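Local atomic coordinates of probable enoyl-CoA hydratase/isomerase (Mycobacterium abscessus, PDB entry 3SWX), a protein that probably acts as an enoyl-CoA hydratase or isomerase of the crotonase family, working on the double bond of fatty acyl-CoA thioesters. Residues B[23-27]-B[61-67]; B[104-110]-B[124-130]; B[109-115]-B[132-138]; B[154-158]-B[180-184]. One frame throughout, in Å; residues are numbered along the deposited sequence.

Overall arrangement
Contacts 1 to 3 form one continuous patch of the crotonase-type core. Contact 4 is buried, with its centre about 13 Å from that of contact 2 and about 14 Å from that of contact 3. Contacts 1 and 2 reach the same sheet and meet at H110: H110 NE2 lies 2.7 Å from G63 O, and H110 O 3.1 Å from F66 N. Contacts 2 and 3 share V109 and H110, and their strands are consecutive. V184 touches V127 and F135, tying contact 4 to both. Contacts 1 and 4 are separate, with centres about 24 Å apart and nearest atoms about 10 Å apart. In relatives, the loop beginning at 61-67 and the start of helix 116-123 flank the thioester-binding site.

Contact 1: B[23-27]-B[61-67]; sequences GLNRP and GEGPLFT
L24 and E62 are joined by a backbone bond, E62 N to L24 O at 2.8 Å. It continues a parallel bridge in which L24 CA and G61 CA lie 4.4 Å apart. The L24 side chain has CG anti to its carbonyl carbon (chi1 -54°). CD1 is thereby brought over one face of the F66 ring, 4.1 Å from F66 CE1, and to 3.5 Å from F66 O. N25 OD1 rests against the aliphatic part of E62, 3.8 Å from E62 CB. The N25 amide and E62 carboxylate planes are steeply turned, 76° apart. Further along, P27 CB touches G63 CA at 4.1 Å.

The second shell fixes these groups. E62 bends at chi2, and its OE2 takes a bond from Y60 OH and a salt bridge from R12. N31 ND2 bonds to both E62 O and F66 O, and N31 O bonds to T67 OG1. L24 also packs on M37 and L41 of helix 35-50, and F66 on V107 and V109. N31 thus ties the loop after strand 56-61 to the chain that follows strand 19-24. The chemistry is divided: an apolar L24-F66 pair faces inward, while the E62 carboxylate is paired with R12 of strand 11-16, which probably favours its ionised form.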
loop_
_atom_site.group_PDB
_atom_site.type_symbol
_atom_site.label_atom_id
_atom_site.label_comp_id
_atom_site.label_asym_id
_atom_site.label_seq_id
_atom_site.Cartn_x
_atom_site.Cartn_y
_atom_site.Cartn_z
ATOM N N GLY B 23 5.423 -20.772 21.134
ATOM C CA GLY B 23 6.811 -20.820 20.700
ATOM C C GLY B 23 7.056 -22.008 19.782
ATOM O O GLY B 23 6.779 -23.149 20.157
ATOM N N LEU B 24 7.523 -21.742 18.563
ATOM C CA LEU B 24 8.001 -22.821 17.714
ATOM C C LEU B 24 9.135 -23.477 18.481
ATOM O O LEU B 24 10.053 -22.802 18.965
ATOM C CB LEU B 24 8.479 -22.319 16.349
ATOM C CG LEU B 24 7.509 -21.466 15.501
ATOM C CD1 LEU B 24 8.192 -21.069 14.188
ATOM C CD2 LEU B 24 6.157 -22.189 15.251
ATOM N N ASN B 25 9.083 -24.788 18.621
ATOM C CA ASN B 25 10.023 -25.444 19.528
ATOM C C ASN B 25 10.699 -26.680 18.930
ATOM O O ASN B 25 10.619 -27.762 19.497
ATOM C CB ASN B 25 9.319 -25.762 20.872
ATOM C CG ASN B 25 10.306 -26.159 21.962
ATOM O OD1 ASN B 25 11.472 -25.775 21.911
ATOM N ND2 ASN B 25 9.854 -26.941 22.928
ATOM N N ARG B 26 11.384 -26.510 17.795
ATOM C CA ARG B 26 12.285 -27.550 17.253
ATOM C C ARG B 26 13.665 -26.933 17.053
ATOM O O ARG B 26 14.219 -26.936 15.942
ATOM C CB ARG B 26 11.756 -28.129 15.937
ATOM C CG ARG B 26 10.326 -28.674 16.031
ATOM C CD ARG B 26 9.865 -29.290 14.719
ATOM N NE ARG B 26 10.667 -30.466 14.378
ATOM C CZ ARG B 26 11.285 -30.689 13.214
ATOM N NH1 ARG B 26 11.214 -29.824 12.202
ATOM N NH2 ARG B 26 11.988 -31.808 13.060
ATOM N N PRO B 27 14.232 -26.393 18.142
ATOM C CA PRO B 27 15.422 -25.556 18.031
ATOM C C PRO B 27 16.636 -26.275 17.421
ATOM O O PRO B 27 17.359 -25.661 16.661
ATOM C CB PRO B 27 15.684 -25.129 19.485
ATOM C CG PRO B 27 15.006 -26.184 20.317
ATOM C CD PRO B 27 13.779 -26.510 19.537
ATOM N N GLY B 61 9.853 -17.961 17.855
ATOM C CA GLY B 61 10.583 -19.223 17.756
ATOM C C GLY B 61 11.604 -19.386 18.875
ATOM O O GLY B 61 12.282 -18.436 19.200
ATOM N N GLU B 62 11.710 -20.589 19.456
ATOM C CA GLU B 62 12.773 -20.900 20.440
ATOM C C GLU B 62 14.111 -21.107 19.732
ATOM O O GLU B 62 14.144 -21.453 18.554
ATOM C CB GLU B 62 12.426 -22.159 21.251
ATOM C CG GLU B 62 11.264 -21.986 22.278
ATOM C CD GLU B 62 11.712 -21.286 23.562
ATOM O OE1 GLU B 62 12.863 -21.520 23.984
ATOM O OE2 GLU B 62 10.925 -20.503 24.148
ATOM N N GLY B 63 15.209 -20.881 20.443
ATOM C CA GLY B 63 16.542 -21.108 19.909
ATOM C C GLY B 63 17.104 -19.997 19.023
ATOM O O GLY B 63 16.658 -18.842 19.086
ATOM N N PRO B 64 18.087 -20.340 18.182
ATOM C CA PRO B 64 18.861 -19.305 17.484
ATOM C C PRO B 64 18.094 -18.435 16.463
ATOM O O PRO B 64 18.465 -17.274 16.272
ATOM C CB PRO B 64 19.992 -20.083 16.795
ATOM C CG PRO B 64 19.805 -21.513 17.141
ATOM C CD PRO B 64 18.725 -21.665 18.128
ATOM N N LEU B 65 17.050 -18.965 15.833
ATOM C CA LEU B 65 16.320 -18.192 14.839
ATOM C C LEU B 65 14.843 -18.576 14.736
ATOM O O LEU B 65 14.409 -19.600 15.267
ATOM C CB LEU B 65 17.016 -18.315 13.490
ATOM C CG LEU B 65 17.183 -19.734 12.954
ATOM C CD1 LEU B 65 15.956 -20.164 12.157
ATOM C CD2 LEU B 65 18.447 -19.812 12.083
ATOM N N PHE B 66 14.070 -17.730 14.060
ATOM C CA PHE B 66 12.626 -17.885 14.024
ATOM C C PHE B 66 12.221 -19.167 13.288
ATOM O O PHE B 66 11.536 -20.016 13.866
ATOM C CB PHE B 66 11.978 -16.637 13.412
ATOM C CG PHE B 66 10.493 -16.728 13.280
ATOM C CD1 PHE B 66 9.700 -16.899 14.394
ATOM C CD2 PHE B 66 9.884 -16.634 12.031
ATOM C CE1 PHE B 66 8.305 -16.990 14.272
ATOM C CE2 PHE B 66 8.506 -16.703 11.900
ATOM C CZ PHE B 66 7.713 -16.895 13.010
ATOM N N THR B 67 12.634 -19.301 12.027
ATOM C CA THR B 67 12.420 -20.538 11.274
ATOM C C THR B 67 13.295 -20.614 10.035
ATOM O O THR B 67 13.501 -19.625 9.339
ATOM C CB THR B 67 10.938 -20.779 10.837
ATOM O OG1 THR B 67 10.856 -22.005 10.093
ATOM C CG2 THR B 67 10.399 -19.626 9.978
#

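Contact 2: B[104-110]-B[124-130]; sequences PLLVAVH and ADIVIAD
This is a buried parallel strand pairing inside the main sheet, between strands 56-61 and 186-188; it joins L105-V109 to I126-D130. The strand axes come within 4.7 Å and differ by 14° in direction. Four bonds make the ladder: V107 N to I126 O, I128 N to V107 O, V109 N to I128 O and D130 N to V109 O.

The ladder starts at D125. L105 O accepts D125 N at 2.8 Å, and I126 N more weakly at 3.4 Å. D125 has CG anti to its carbonyl carbon, beside the backbone N (chi1 -55°), which lets OD2 reach back to the other strand. There D125 OD2 takes L105 N at 2.9 Å, on its anti side and 17° out of the carboxylate plane. The other oxygen, OD1, is bonded to W160 NE1 of the second subunit. Both oxygens of this buried carboxylate are therefore engaged, and the strand entry is tied to the trimer interface.

Helix 116-123 connects the two strands as a beta-alpha-beta crossover, with short strand 112-114 inserted in the connection, in a crotonase-type core. L106 and I126 lie side by side on one face, L106 CD2 at 3.9 Å from I126 CD1, and L106 and I128 pack on I200 of helix 193-205. On the other face V107 CG2 meets A124 CB at 3.7 Å, and V109 CG2 meets A129 CB at 3.7 Å; F66 covers both valines. At the far end D130 OD1 sits 3.4 Å from H110 CB. D130 OD1 is bonded to T132 OG1, and D130 OD2 to G191 N.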
loop_
_atom_site.group_PDB
_atom_site.type_symbol
_atom_site.label_atom_id
_atom_site.label_comp_id
_atom_site.label_asym_id
_atom_site.label_seq_id
_atom_site.Cartn_x
_atom_site.Cartn_y
_atom_site.Cartn_z
ATOM N N PRO B 104 -6.452 -11.085 17.144
ATOM C CA PRO B 104 -5.118 -10.637 16.743
ATOM C C PRO B 104 -4.022 -11.683 16.884
ATOM O O PRO B 104 -4.058 -12.502 17.800
ATOM C CB PRO B 104 -4.868 -9.435 17.653
ATOM C CG PRO B 104 -6.223 -8.949 18.017
ATOM C CD PRO B 104 -7.022 -10.202 18.177
ATOM N N LEU B 105 -3.096 -11.675 15.932
ATOM C CA LEU B 105 -1.870 -12.457 15.987
ATOM C C LEU B 105 -0.660 -11.524 15.835
ATOM O O LEU B 105 -0.586 -10.712 14.918
ATOM C CB LEU B 105 -1.850 -13.521 14.902
ATOM C CG LEU B 105 -0.614 -14.434 14.862
ATOM C CD1 LEU B 105 -0.436 -15.338 16.105
ATOM C CD2 LEU B 105 -0.596 -15.300 13.568
ATOM N N LEU B 106 0.280 -11.624 16.762
ATOM C CA LEU B 106 1.508 -10.874 16.657
ATOM C C LEU B 106 2.628 -11.872 16.427
ATOM O O LEU B 106 2.602 -12.976 16.970
ATOM C CB LEU B 106 1.764 -10.060 17.936
ATOM C CG LEU B 106 0.693 -9.031 18.323
ATOM C CD1 LEU B 106 -0.453 -9.693 19.124
ATOM C CD2 LEU B 106 1.306 -7.890 19.108
ATOM N N VAL B 107 3.607 -11.496 15.615
ATOM C CA VAL B 107 4.760 -12.365 15.379
ATOM C C VAL B 107 6.054 -11.651 15.751
ATOM O O VAL B 107 6.296 -10.528 15.322
ATOM C CB VAL B 107 4.803 -12.888 13.922
ATOM C CG1 VAL B 107 6.166 -13.486 13.592
ATOM C CG2 VAL B 107 3.694 -13.932 13.704
ATOM N N ALA B 108 6.857 -12.311 16.582
ATOM C CA ALA B 108 8.133 -11.783 17.051
ATOM C C ALA B 108 9.246 -12.598 16.405
ATOM O O ALA B 108 9.295 -13.809 16.588
ATOM C CB ALA B 108 8.231 -11.887 18.588
ATOM N N VAL B 109 10.139 -11.927 15.669
ATOM C CA VAL B 109 11.178 -12.598 14.900
ATOM C C VAL B 109 12.589 -12.165 15.316
ATOM O O VAL B 109 12.809 -11.059 15.794
ATOM C CB VAL B 109 11.003 -12.425 13.333
ATOM C CG1 VAL B 109 9.601 -12.897 12.858
ATOM C CG2 VAL B 109 11.294 -10.985 12.858
ATOM N N HIS B 110 13.535 -13.072 15.109
ATOM C CA HIS B 110 14.953 -12.838 15.353
ATOM C C HIS B 110 15.740 -13.826 14.496
ATOM O O HIS B 110 15.214 -14.855 14.106
ATOM C CB HIS B 110 15.277 -13.077 16.823
ATOM C CG HIS B 110 15.288 -14.525 17.213
ATOM N ND1 HIS B 110 14.149 -15.303 17.230
ATOM C CD2 HIS B 110 16.306 -15.339 17.593
ATOM C CE1 HIS B 110 14.464 -16.530 17.605
ATOM N NE2 HIS B 110 15.764 -16.575 17.837
ATOM N N ALA B 124 0.200 -12.287 9.974
ATOM C CA ALA B 124 -0.129 -11.737 11.269
ATOM C C ALA B 124 -0.540 -10.283 11.164
ATOM O O ALA B 124 -0.559 -9.694 10.077
ATOM C CB ALA B 124 1.072 -11.864 12.228
ATOM N N ASP B 125 -0.877 -9.711 12.315
ATOM C CA ASP B 125 -1.345 -8.334 12.372
ATOM C C ASP B 125 -0.264 -7.361 12.781
ATOM O O ASP B 125 -0.307 -6.208 12.386
ATOM C CB ASP B 125 -2.557 -8.235 13.301
ATOM C CG ASP B 125 -3.634 -9.186 12.902
ATOM O OD1 ASP B 125 -4.088 -9.079 11.733
ATOM O OD2 ASP B 125 -3.969 -10.075 13.714
ATOM N N ILE B 126 0.709 -7.822 13.558
ATOM C CA ILE B 126 1.793 -6.948 14.044
ATOM C C ILE B 126 3.058 -7.774 14.137
ATOM O O ILE B 126 3.039 -8.912 14.649
ATOM C CB ILE B 126 1.491 -6.295 15.451
ATOM C CG1 ILE B 126 0.216 -5.433 15.436
ATOM C CG2 ILE B 126 2.672 -5.390 15.913
ATOM C CD1 ILE B 126 -0.374 -5.240 16.805
ATOM N N VAL B 127 4.160 -7.216 13.632
ATOM C CA VAL B 127 5.420 -7.948 13.563
ATOM C C VAL B 127 6.478 -7.135 14.284
ATOM O O VAL B 127 6.670 -5.941 13.992
ATOM C CB VAL B 127 5.865 -8.245 12.101
ATOM C CG1 VAL B 127 7.240 -8.955 12.056
ATOM C CG2 VAL B 127 4.815 -9.082 11.360
ATOM N N ILE B 128 7.151 -7.786 15.227
ATOM C CA ILE B 128 8.236 -7.178 15.969
ATOM C C ILE B 128 9.496 -7.971 15.681
ATOM O O ILE B 128 9.488 -9.209 15.799
ATOM C CB ILE B 128 7.986 -7.230 17.483
ATOM C CG1 ILE B 128 6.622 -6.631 17.832
ATOM C CG2 ILE B 128 9.150 -6.545 18.230
ATOM C CD1 ILE B 128 6.471 -5.139 17.493
ATOM N N ALA B 129 10.572 -7.253 15.343
ATOM C CA ALA B 129 11.882 -7.855 15.116
ATOM C C ALA B 129 12.923 -7.393 16.144
ATOM O O ALA B 129 12.917 -6.225 16.560
ATOM C CB ALA B 129 12.356 -7.521 13.693
ATOM N N ASP B 130 13.818 -8.290 16.576
ATOM C CA ASP B 130 15.009 -7.824 17.263
ATOM C C ASP B 130 16.031 -7.412 16.195
ATOM O O ASP B 130 15.875 -7.739 15.015
ATOM C CB ASP B 130 15.535 -8.806 18.360
ATOM C CG ASP B 130 16.527 -9.848 17.849
ATOM O OD1 ASP B 130 16.679 -10.041 16.621
ATOM O OD2 ASP B 130 17.161 -10.493 18.713
#

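Contact 3: B[109-115]-B[132-138]; sequences VHGKVLT and TATFAQL
V113 has CG1 anti to its backbone N (chi1 179°), and F135 has CG anti to its carbonyl carbon (chi1 -54°). The two side chains therefore lie side by side and point the same way. V113 CB is 3.5 Å from F135 CD2, and both V113 methyls also touch the ring. F135 CZ reaches V109 CG2 at 3.9 Å, with the two side chains at about a right angle.

The backbones pair in parallel. T134 N binds G111 O at 2.9 Å from well above the carbonyl plane, 48° out of it. V113 N to T134 O is short, 2.7 Å, and A136 N to V113 O and T115 N to A136 O follow. G111 has positive phi, and its N donates at 3.1 Å to T132 OG1, the hydroxyl shared with D130. On the opposite face of the pair from F135, L114 CD2 touches A136 CB at 3.9 Å and L138 CD1 at 4.0 Å. T115 CG2 packs on L138 CB. Q137 NE2 adds only a weak bond to T115 O; its stronger partner is E139.

Strands 112-114 and 134-136 belong to the small second sheet. Strand 173-174 joins antiparallel on the far side of 134-136, by a backbone bond between F173 and F135, whose rings also meet. V113, F135 and Q137 pack on I118 of helix 116-123, which starts just after T115, and Q137 also on F154 of helix 150-158.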
loop_
_atom_site.group_PDB
_atom_site.type_symbol
_atom_site.label_atom_id
_atom_site.label_comp_id
_atom_site.label_asym_id
_atom_site.label_seq_id
_atom_site.Cartn_x
_atom_site.Cartn_y
_atom_site.Cartn_z
ATOM N N VAL B 109 10.139 -11.927 15.669
ATOM C CA VAL B 109 11.178 -12.598 14.900
ATOM C C VAL B 109 12.589 -12.165 15.316
ATOM O O VAL B 109 12.809 -11.059 15.794
ATOM C CB VAL B 109 11.003 -12.425 13.333
ATOM C CG1 VAL B 109 9.601 -12.897 12.858
ATOM C CG2 VAL B 109 11.294 -10.985 12.858
ATOM N N HIS B 110 13.535 -13.072 15.109
ATOM C CA HIS B 110 14.953 -12.838 15.353
ATOM C C HIS B 110 15.740 -13.826 14.496
ATOM O O HIS B 110 15.214 -14.855 14.106
ATOM C CB HIS B 110 15.277 -13.077 16.823
ATOM C CG HIS B 110 15.288 -14.525 17.213
ATOM N ND1 HIS B 110 14.149 -15.303 17.230
ATOM C CD2 HIS B 110 16.306 -15.339 17.593
ATOM C CE1 HIS B 110 14.464 -16.530 17.605
ATOM N NE2 HIS B 110 15.764 -16.575 17.837
ATOM N N GLY B 111 17.002 -13.510 14.221
ATOM C CA GLY B 111 17.849 -14.359 13.367
ATOM C C GLY B 111 17.283 -14.484 11.961
ATOM O O GLY B 111 16.577 -13.592 11.486
ATOM N N LYS B 112 17.569 -15.596 11.299
ATOM C CA LYS B 112 17.027 -15.837 9.951
ATOM C C LYS B 112 15.535 -16.117 9.922
ATOM O O LYS B 112 14.997 -16.956 10.688
ATOM C CB LYS B 112 17.764 -16.981 9.262
ATOM C CG LYS B 112 19.214 -16.623 8.991
ATOM C CD LYS B 112 19.913 -17.696 8.167
ATOM C CE LYS B 112 21.336 -17.289 7.821
ATOM N NZ LYS B 112 21.861 -18.219 6.788
ATOM N N VAL B 113 14.869 -15.403 9.030
ATOM C CA VAL B 113 13.478 -15.598 8.755
ATOM C C VAL B 113 13.442 -15.981 7.265
ATOM O O VAL B 113 13.542 -15.101 6.371
ATOM C CB VAL B 113 12.677 -14.310 9.041
ATOM C CG1 VAL B 113 11.189 -14.512 8.726
ATOM C CG2 VAL B 113 12.860 -13.870 10.504
ATOM N N LEU B 114 13.360 -17.283 6.982
ATOM C CA LEU B 114 13.389 -17.733 5.602
ATOM C C LEU B 114 12.016 -18.149 5.125
ATOM O O LEU B 114 11.233 -18.676 5.899
ATOM C CB LEU B 114 14.347 -18.912 5.423
ATOM C CG LEU B 114 15.759 -18.754 5.997
ATOM C CD1 LEU B 114 16.536 -20.093 5.886
ATOM C CD2 LEU B 114 16.472 -17.619 5.311
ATOM N N THR B 115 11.778 -17.932 3.829
ATOM C CA THR B 115 10.659 -18.491 3.093
ATOM C C THR B 115 9.320 -18.365 3.853
ATOM O O THR B 115 8.773 -17.264 3.994
ATOM C CB THR B 115 10.980 -19.971 2.666
ATOM O OG1 THR B 115 11.202 -20.776 3.827
ATOM C CG2 THR B 115 12.223 -20.040 1.777
ATOM N N THR B 132 18.796 -8.417 15.199
ATOM C CA THR B 132 19.508 -9.444 14.433
ATOM C C THR B 132 18.691 -10.008 13.276
ATOM O O THR B 132 19.224 -10.748 12.480
ATOM C CB THR B 132 19.908 -10.668 15.308
ATOM O OG1 THR B 132 18.732 -11.423 15.650
ATOM C CG2 THR B 132 20.611 -10.231 16.575
ATOM N N ALA B 133 17.396 -9.713 13.195
ATOM C CA ALA B 133 16.553 -10.380 12.201
ATOM C C ALA B 133 17.068 -10.145 10.780
ATOM O O ALA B 133 17.350 -9.013 10.406
ATOM C CB ALA B 133 15.108 -9.921 12.317
ATOM N N THR B 134 17.240 -11.225 10.018
ATOM C CA THR B 134 17.377 -11.123 8.554
ATOM C C THR B 134 16.309 -11.959 7.845
ATOM O O THR B 134 15.728 -12.875 8.436
ATOM C CB THR B 134 18.755 -11.548 8.038
ATOM O OG1 THR B 134 18.946 -12.929 8.312
ATOM C CG2 THR B 134 19.867 -10.723 8.655
ATOM N N PHE B 135 16.073 -11.645 6.572
ATOM C CA PHE B 135 14.976 -12.232 5.794
ATOM C C PHE B 135 15.433 -12.657 4.390
ATOM O O PHE B 135 16.182 -11.939 3.728
ATOM C CB PHE B 135 13.827 -11.222 5.643
ATOM C CG PHE B 135 13.329 -10.661 6.948
ATOM C CD1 PHE B 135 13.977 -9.592 7.548
ATOM C CD2 PHE B 135 12.210 -11.185 7.567
ATOM C CE1 PHE B 135 13.539 -9.086 8.752
ATOM C CE2 PHE B 135 11.755 -10.669 8.772
ATOM C CZ PHE B 135 12.420 -9.620 9.365
ATOM N N ALA B 136 14.953 -13.804 3.924
ATOM C CA ALA B 136 15.219 -14.226 2.547
ATOM C C ALA B 136 14.117 -15.115 1.968
ATOM O O ALA B 136 13.802 -16.197 2.508
ATOM C CB ALA B 136 16.581 -14.912 2.449
ATOM N N GLN B 137 13.564 -14.654 0.840
ATOM C CA GLN B 137 12.528 -15.346 0.118
ATOM C C GLN B 137 13.224 -16.260 -0.909
ATOM O O GLN B 137 13.315 -15.946 -2.114
ATOM C CB GLN B 137 11.591 -14.320 -0.533
ATOM C CG GLN B 137 10.207 -14.840 -0.877
ATOM C CD GLN B 137 9.262 -14.875 0.309
ATOM O OE1 GLN B 137 8.758 -13.834 0.745
ATOM N NE2 GLN B 137 8.996 -16.072 0.821
ATOM N N LEU B 138 13.694 -17.407 -0.414
ATOM C CA LEU B 138 14.586 -18.282 -1.162
ATOM C C LEU B 138 13.935 -19.191 -2.221
ATOM O O LEU B 138 14.643 -19.894 -2.955
ATOM C CB LEU B 138 15.397 -19.152 -0.177
ATOM C CG LEU B 138 16.396 -18.435 0.743
ATOM C CD1 LEU B 138 16.962 -19.414 1.781
ATOM C CD2 LEU B 138 17.551 -17.779 -0.038
#

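Contact 4: B[154-158]-B[180-184]; sequences FPRTA and RIGIV
The CE1 corner of the F154 ring meets the CD1 methyls of I181 and I183. The last turn of helix 150-158 thereby meets the turn that leaves helix 175-180 for strand 186-188, a helix-to-loop contact in the crotonase-type fold.

F154 has CG anti to its backbone N (chi1 -158°), which turns the ring toward the loop. I181 CD1 comes in at the ring edge, in plane, 3.8 Å from F154 CE1. I183 CD1 lies 3.6 Å from the same F154 CE1 and also from CZ, at an oblique approach. The two isoleucines get there differently. I181 places CG1 between its N and carbonyl carbon (chi1 72°), the crowded position, while I183 keeps CG1 anti to its carbonyl carbon, with an extended end (chi2 179°). F154 also packs on L122, M167 and F173, and I183 shares F173.

I181 also meets A158, with I181 CB 3.8 Å from A158 CB. T157 keeps OG1 beside its backbone N, where it bonds to R153 O one turn back. That choice puts the T157 methyl toward the loop, against G182. G182 follows the helix end with positive phi, turning the chain back toward the sheet.

Charges stay outside the buried contact. R156 reaches D227 of the third subunit, and R180 pairs with E177.

Two carbonyl contacts are close. I181 O accepts a CA-H...O contact from A158 CA at 3.1 Å. G182 O lies 3.2 Å from T157 CG2.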
loop_
_atom_site.group_PDB
_atom_site.type_symbol
_atom_site.label_atom_id
_atom_site.label_comp_id
_atom_site.label_asym_id
_atom_site.label_seq_id
_atom_site.Cartn_x
_atom_site.Cartn_y
_atom_site.Cartn_z
ATOM N N PHE B 154 2.997 -9.327 0.256
ATOM C CA PHE B 154 4.253 -8.592 0.277
ATOM C C PHE B 154 4.112 -7.329 -0.613
ATOM O O PHE B 154 4.419 -6.219 -0.166
ATOM C CB PHE B 154 5.409 -9.521 -0.141
ATOM C CG PHE B 154 6.810 -9.099 0.315
ATOM C CD1 PHE B 154 7.130 -7.810 0.649
ATOM C CD2 PHE B 154 7.832 -10.039 0.291
ATOM C CE1 PHE B 154 8.451 -7.465 1.005
ATOM C CE2 PHE B 154 9.126 -9.713 0.650
ATOM C CZ PHE B 154 9.439 -8.417 1.017
ATOM N N PRO B 155 3.601 -7.477 -1.854
ATOM C CA PRO B 155 3.352 -6.280 -2.662
ATOM C C PRO B 155 2.357 -5.286 -2.050
ATOM O O PRO B 155 2.525 -4.073 -2.194
ATOM C CB PRO B 155 2.810 -6.860 -3.984
ATOM C CG PRO B 155 3.351 -8.213 -4.030
ATOM C CD PRO B 155 3.267 -8.690 -2.612
ATOM N N ARG B 156 1.334 -5.791 -1.367
ATOM C CA ARG B 156 0.348 -4.926 -0.704
ATOM C C ARG B 156 0.974 -4.138 0.445
ATOM O O ARG B 156 0.740 -2.956 0.569
ATOM C CB ARG B 156 -0.858 -5.759 -0.197
ATOM C CG ARG B 156 -2.138 -4.959 0.130
ATOM C CD ARG B 156 -3.183 -5.849 0.867
ATOM N NE ARG B 156 -3.777 -6.661 -0.121
ATOM C CZ ARG B 156 -4.116 -7.935 -0.060
ATOM N NH1 ARG B 156 -4.008 -8.710 1.018
ATOM N NH2 ARG B 156 -4.603 -8.413 -1.174
ATOM N N THR B 157 1.770 -4.789 1.294
ATOM C CA THR B 157 2.436 -4.080 2.381
ATOM C C THR B 157 3.601 -3.194 1.935
ATOM O O THR B 157 3.713 -2.071 2.371
ATOM C CB THR B 157 2.967 -5.042 3.438
ATOM O OG1 THR B 157 1.907 -5.886 3.885
ATOM C CG2 THR B 157 3.510 -4.269 4.624
ATOM N N ALA B 158 4.489 -3.708 1.096
ATOM C CA ALA B 158 5.756 -3.013 0.789
ATOM C C ALA B 158 5.699 -2.140 -0.464
ATOM O O ALA B 158 6.603 -1.331 -0.720
ATOM C CB ALA B 158 6.892 -4.056 0.666
ATOM N N ARG B 180 11.631 -0.581 6.986
ATOM C CA ARG B 180 11.467 0.504 6.011
ATOM C C ARG B 180 10.262 0.233 5.116
ATOM O O ARG B 180 9.426 1.116 4.900
ATOM C CB ARG B 180 12.691 0.674 5.121
ATOM C CG ARG B 180 12.704 2.042 4.400
ATOM C CD ARG B 180 13.910 2.182 3.469
ATOM N NE ARG B 180 13.883 1.189 2.400
ATOM C CZ ARG B 180 13.195 1.296 1.262
ATOM N NH1 ARG B 180 12.463 2.373 1.013
ATOM N NH2 ARG B 180 13.252 0.315 0.368
ATOM N N ILE B 181 10.159 -1.004 4.641
ATOM C CA ILE B 181 9.131 -1.335 3.664
ATOM C C ILE B 181 7.835 -1.855 4.263
ATOM O O ILE B 181 6.956 -2.269 3.521
ATOM C CB ILE B 181 9.676 -2.255 2.560
ATOM C CG1 ILE B 181 9.932 -3.678 3.072
ATOM C CG2 ILE B 181 10.959 -1.614 1.966
ATOM C CD1 ILE B 181 10.633 -4.578 2.052
ATOM N N GLY B 182 7.714 -1.846 5.591
ATOM C CA GLY B 182 6.421 -2.044 6.251
ATOM C C GLY B 182 6.087 -3.431 6.773
ATOM O O GLY B 182 5.020 -3.607 7.386
ATOM N N ILE B 183 6.952 -4.416 6.532
ATOM C CA ILE B 183 6.727 -5.779 7.050
ATOM C C ILE B 183 6.915 -5.846 8.571
ATOM O O ILE B 183 6.219 -6.575 9.262
ATOM C CB ILE B 183 7.759 -6.814 6.506
ATOM C CG1 ILE B 183 7.658 -7.029 5.021
ATOM C CG2 ILE B 183 7.543 -8.191 7.156
ATOM C CD1 ILE B 183 8.766 -8.080 4.564
ATOM N N VAL B 184 7.900 -5.115 9.077
ATOM C CA VAL B 184 8.221 -5.111 10.499
ATOM C C VAL B 184 7.796 -3.776 11.100
ATOM O O VAL B 184 8.185 -2.729 10.590
ATOM C CB VAL B 184 9.740 -5.286 10.697
ATOM C CG1 VAL B 184 10.160 -4.900 12.145
ATOM C CG2 VAL B 184 10.144 -6.710 10.371
#